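Putative hydrolase (Acinetobacter sp. NBRC 100985, PDB 4XUK) hydrolyses organophosphates and probably lactones, as a two-zinc enzyme of the metallo-beta-lactamase superfamily. Local coordinates at residues M26-I34 / V225-Y236. The protein carries 2 engineered substitutions. Residues are numbered along the deposited sequence; the frame is centred on the assembly and turned at random.
Sequences MSPNLFKDI and VQFDRPETAIEY
Phe31 and Val225 reach in from opposite directions in the buried half of this contact. CG2 of Val225 sits over one face of the Phe31 ring, 3.9 Å from the ring centroid in a CH-pi contact, while the amide of Gln226 comes up at the ring edge, its plane turned 71° from the ring. That amide is itself held flat: NE2 of Gln226 donates to Thr232 O at 3.2 Å, and its OE1 is taken by His221 and Ser222. The backbones join in a single beta bridge between Phe31 and Ile234. Lys32 N gives a nearly straight bond to Ala233 O (3.0 Å), and Glu235 N donates to Leu30 O. A water continues the link, donating to Lys32 O and accepting from Ala233 N.

Beyond the bridge, SD of Met26 and CD1 of Ile234 reach each other tip to tip; the sulfur also makes an oblique Met-aromatic contact with Tyr236, 3.8 Å from CE2. Leu30 packs CB on Ile234 CG1 and brings CD1 obliquely to the phenol end of Tyr236. At the other end, with chi1 at 179°, the CG1 branch of Ile34 carries CD1 over the centre of the Arg229 guanidinium, whose NH2 Gln38 holds.

The outer side is looser. Lys32 and exposed Glu235 cross at about a right angle, the aliphatic CD of Lys32 touching the carboxylate; NZ stays 5.1 Å from OE1, too far for a salt bridge.

The contact thus links the end of the mixed sheet where strands 14-26 and 54-64 are neighbours to helix 225-228 and the following residues 229-236, beside the dizinc site: the Tyr236 side chain, its ring meeting that of His221, lies about 6 Å from a zinc ion. Helix 36-45 packs on Ile34, helix 240-257 on Ala233 and Lys32, and strand 54-64 on Met26.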
loop_
_atom_site.group_PDB
_atom_site.type_symbol
_atom_site.label_atom_id
_atom_site.label_comp_id
_atom_site.label_asym_id
_atom_site.label_seq_id
_atom_site.Cartn_x
_atom_site.Cartn_y
_atom_site.Cartn_z
ATOM N N MET A 26 13.431 -13.665 -0.125
ATOM C CA MET A 26 14.457 -14.305 -0.943
ATOM C C MET A 26 15.855 -13.728 -0.732
ATOM O O MET A 26 16.018 -12.606 -0.249
ATOM C CB MET A 26 14.065 -14.279 -2.424
ATOM C CG MET A 26 13.896 -12.904 -3.020
ATOM S SD MET A 26 13.251 -12.949 -4.723
ATOM C CE MET A 26 13.077 -11.182 -5.013
ATOM N N SER A 27 16.872 -14.514 -1.067
ATOM C CA SER A 27 18.249 -14.053 -0.933
ATOM C C SER A 27 18.527 -12.893 -1.881
ATOM O O SER A 27 18.142 -12.944 -3.037
ATOM C CB SER A 27 19.215 -15.198 -1.252
ATOM O OG SER A 27 20.553 -14.748 -1.151
ATOM N N PRO A 28 19.226 -11.847 -1.406
ATOM C CA PRO A 28 19.675 -10.803 -2.339
ATOM C C PRO A 28 20.610 -11.367 -3.410
ATOM O O PRO A 28 20.769 -10.752 -4.471
ATOM C CB PRO A 28 20.445 -9.825 -1.436
ATOM C CG PRO A 28 20.840 -10.637 -0.227
ATOM C CD PRO A 28 19.688 -11.600 -0.028
ATOM N N ASN A 29 21.214 -12.524 -3.144
ATOM C CA ASN A 29 22.077 -13.165 -4.134
ATOM C C ASN A 29 21.334 -13.643 -5.383
ATOM O O ASN A 29 21.960 -13.985 -6.382
ATOM C CB ASN A 29 22.830 -14.349 -3.519
ATOM C CG ASN A 29 23.852 -13.916 -2.485
ATOM O OD1 ASN A 29 23.813 -14.356 -1.332
ATOM N ND2 ASN A 29 24.771 -13.047 -2.891
ATOM N N LEU A 30 20.006 -13.694 -5.330
ATOM C CA LEU A 30 19.240 -14.123 -6.499
ATOM C C LEU A 30 19.280 -13.076 -7.613
ATOM O O LEU A 30 19.028 -13.392 -8.777
ATOM C CB LEU A 30 17.799 -14.471 -6.118
ATOM C CG LEU A 30 17.626 -15.655 -5.168
ATOM C CD1 LEU A 30 16.158 -15.860 -4.830
ATOM C CD2 LEU A 30 18.217 -16.936 -5.753
ATOM N N PHE A 31 19.607 -11.833 -7.263
ATOM C CA PHE A 31 19.770 -10.800 -8.280
ATOM C C PHE A 31 21.090 -11.034 -9.004
ATOM O O PHE A 31 22.137 -11.158 -8.371
ATOM C CB PHE A 31 19.700 -9.405 -7.660
ATOM C CG PHE A 31 18.329 -9.055 -7.121
ATOM C CD1 PHE A 31 17.250 -8.896 -7.982
ATOM C CD2 PHE A 31 18.123 -8.897 -5.759
ATOM C CE1 PHE A 31 15.985 -8.583 -7.486
ATOM C CE2 PHE A 31 16.873 -8.583 -5.259
ATOM C CZ PHE A 31 15.802 -8.421 -6.121
ATOM N N LYS A 32 21.048 -11.076 -10.313
ATOM C CA LYS A 32 22.155 -11.520 -11.134
ATOM C C LYS A 32 22.975 -10.408 -11.725
ATOM O O LYS A 32 22.469 -9.393 -12.079
ATOM C CB LYS A 32 21.643 -12.398 -12.279
ATOM C CG LYS A 32 21.283 -13.822 -11.921
ATOM C CD LYS A 32 21.907 -14.821 -12.885
ATOM C CE LYS A 32 21.354 -14.754 -14.295
ATOM N NZ LYS A 32 22.314 -14.227 -15.288
ATOM N N ASP A 33 24.268 -10.642 -11.824
ATOM C CA ASP A 33 25.177 -9.741 -12.498
ATOM C C ASP A 33 25.043 -8.287 -12.048
ATOM O O ASP A 33 24.974 -7.385 -12.820
ATOM C CB ASP A 33 24.959 -9.824 -13.978
ATOM C CG ASP A 33 25.449 -11.053 -14.550
ATOM O OD1 ASP A 33 25.825 -11.977 -13.875
ATOM O OD2 ASP A 33 25.471 -11.088 -15.725
ATOM N N ILE A 34 24.975 -8.110 -10.767
ATOM C CA ILE A 34 25.005 -6.795 -10.154
ATOM C C ILE A 34 25.774 -6.978 -8.861
ATOM O O ILE A 34 25.570 -7.964 -8.157
ATOM C CB ILE A 34 23.565 -6.220 -9.954
ATOM C CG1 ILE A 34 23.597 -4.843 -9.282
ATOM C CG2 ILE A 34 22.675 -7.204 -9.203
ATOM C CD1 ILE A 34 22.368 -3.975 -9.590
ATOM N N VAL A 225 15.207 -3.254 -6.617
ATOM C CA VAL A 225 16.376 -3.468 -7.479
ATOM C C VAL A 225 16.024 -3.359 -8.961
ATOM O O VAL A 225 16.700 -2.651 -9.718
ATOM C CB VAL A 225 17.021 -4.850 -7.223
ATOM C CG1 VAL A 225 18.170 -5.095 -8.187
ATOM C CG2 VAL A 225 17.529 -4.949 -5.784
ATOM N N GLN A 226 14.960 -4.045 -9.379
ATOM C CA GLN A 226 14.652 -4.126 -10.806
ATOM C C GLN A 226 13.868 -2.934 -11.354
ATOM O O GLN A 226 13.526 -2.898 -12.539
ATOM C CB GLN A 226 13.947 -5.445 -11.120
ATOM C CG GLN A 226 14.804 -6.663 -10.834
ATOM C CD GLN A 226 13.988 -7.933 -10.852
ATOM O OE1 GLN A 226 13.030 -8.068 -10.098
ATOM N NE2 GLN A 226 14.343 -8.853 -11.735
ATOM N N PHE A 227 13.583 -1.953 -10.504
ATOM C CA PHE A 227 13.068 -0.687 -11.016
ATOM C C PHE A 227 14.190 0.349 -11.152
ATOM O O PHE A 227 14.311 0.989 -12.198
ATOM C CB PHE A 227 11.891 -0.166 -10.174
ATOM C CG PHE A 227 10.553 -0.745 -10.590
ATOM C CD1 PHE A 227 10.221 -2.059 -10.275
ATOM C CD2 PHE A 227 9.644 0.017 -11.316
ATOM C CE1 PHE A 227 9.000 -2.601 -10.663
ATOM C CE2 PHE A 227 8.411 -0.522 -11.710
ATOM C CZ PHE A 227 8.096 -1.833 -11.378
ATOM N N ASP A 228 15.010 0.512 -10.116
ATOM C CA ASP A 228 16.172 1.400 -10.212
ATOM C C ASP A 228 17.177 0.872 -11.238
ATOM O O ASP A 228 17.812 1.651 -11.948
ATOM C CB ASP A 228 16.861 1.542 -8.845
ATOM C CG ASP A 228 16.037 2.331 -7.843
ATOM O OD1 ASP A 228 14.802 2.434 -8.017
ATOM O OD2 ASP A 228 16.626 2.842 -6.861
ATOM N N ARG A 229 17.317 -0.451 -11.312
ATOM C CA ARG A 229 18.224 -1.071 -12.268
ATOM C C ARG A 229 17.502 -2.157 -13.068
ATOM O O ARG A 229 17.728 -3.348 -12.844
ATOM C CB ARG A 229 19.416 -1.672 -11.530
ATOM C CG ARG A 229 20.608 -1.947 -12.425
ATOM C CD ARG A 229 21.474 -0.700 -12.560
ATOM N NE ARG A 229 22.079 -0.368 -11.280
ATOM C CZ ARG A 229 23.357 -0.584 -10.978
ATOM N NH1 ARG A 229 24.185 -1.107 -11.878
ATOM N NH2 ARG A 229 23.808 -0.259 -9.775
ATOM N N PRO A 230 16.648 -1.754 -14.027
ATOM C CA PRO A 230 15.780 -2.716 -14.718
ATOM C C PRO A 230 16.538 -3.785 -15.515
ATOM O O PRO A 230 15.945 -4.804 -15.853
ATOM C CB PRO A 230 14.958 -1.833 -15.667
ATOM C CG PRO A 230 15.759 -0.601 -15.857
ATOM C CD PRO A 230 16.466 -0.383 -14.541
ATOM N N GLU A 231 17.806 -3.578 -15.792
ATOM C CA GLU A 231 18.658 -4.552 -16.474
ATOM C C GLU A 231 19.057 -5.744 -15.618
ATOM O O GLU A 231 19.629 -6.642 -16.079
ATOM C CB GLU A 231 19.867 -3.856 -17.061
ATOM C CG GLU A 231 20.804 -3.343 -16.016
ATOM C CD GLU A 231 20.577 -1.886 -15.593
ATOM O OE1 GLU A 231 21.590 -1.239 -15.334
ATOM O OE2 GLU A 231 19.448 -1.403 -15.488
ATOM N N THR A 232 18.660 -5.738 -14.370
ATOM C CA THR A 232 19.025 -6.791 -13.424
ATOM C C THR A 232 18.150 -8.039 -13.562
ATOM O O THR A 232 16.955 -8.002 -13.280
ATOM C CB THR A 232 18.889 -6.279 -11.971
ATOM O OG1 THR A 232 19.609 -5.044 -11.821
ATOM C CG2 THR A 232 19.409 -7.311 -10.976
ATOM N N ALA A 233 18.739 -9.155 -13.973
ATOM C CA ALA A 233 17.988 -10.402 -14.046
ATOM C C ALA A 233 17.857 -11.046 -12.661
ATOM O O ALA A 233 18.480 -10.602 -11.689
ATOM C CB ALA A 233 18.643 -11.356 -15.031
ATOM N N ILE A 234 17.042 -12.090 -12.565
ATOM C CA ILE A 234 16.954 -12.850 -11.324
ATOM C C ILE A 234 17.168 -14.322 -11.643
ATOM O O ILE A 234 16.899 -14.759 -12.770
ATOM C CB ILE A 234 15.604 -12.604 -10.596
ATOM C CG1 ILE A 234 15.657 -13.148 -9.164
ATOM C CG2 ILE A 234 14.437 -13.171 -11.408
ATOM C CD1 ILE A 234 14.544 -12.630 -8.275
ATOM N N GLU A 235 17.669 -15.077 -10.668
ATOM C CA GLU A 235 18.004 -16.489 -10.867
ATOM C C GLU A 235 16.806 -17.361 -11.284
ATOM O O GLU A 235 16.992 -18.432 -11.871
ATOM C CB GLU A 235 18.650 -17.062 -9.600
ATOM C CG GLU A 235 19.705 -18.125 -9.878
ATOM C CD GLU A 235 20.924 -17.554 -10.587
ATOM O OE1 GLU A 235 21.005 -17.673 -11.829
ATOM O OE2 GLU A 235 21.806 -16.983 -9.904
ATOM N N TYR A 236 15.590 -16.910 -10.974
ATOM C CA TYR A 236 14.378 -17.625 -11.360
ATOM C C TYR A 236 14.129 -17.632 -12.876
ATOM O O TYR A 236 13.377 -18.482 -13.379
ATOM C CB TYR A 236 13.141 -17.029 -10.653
ATOM C CG TYR A 236 13.197 -17.034 -9.132
ATOM C CD1 TYR A 236 13.680 -18.131 -8.434
ATOM C CD2 TYR A 236 12.750 -15.936 -8.404
ATOM C CE1 TYR A 236 13.728 -18.128 -7.050
ATOM C CE2 TYR A 236 12.792 -15.929 -7.024
ATOM C CZ TYR A 236 13.282 -17.031 -6.356
ATOM O OH TYR A 236 13.323 -17.031 -4.981
HETATM O O HOH W 1 21.533 -8.953 -14.689
#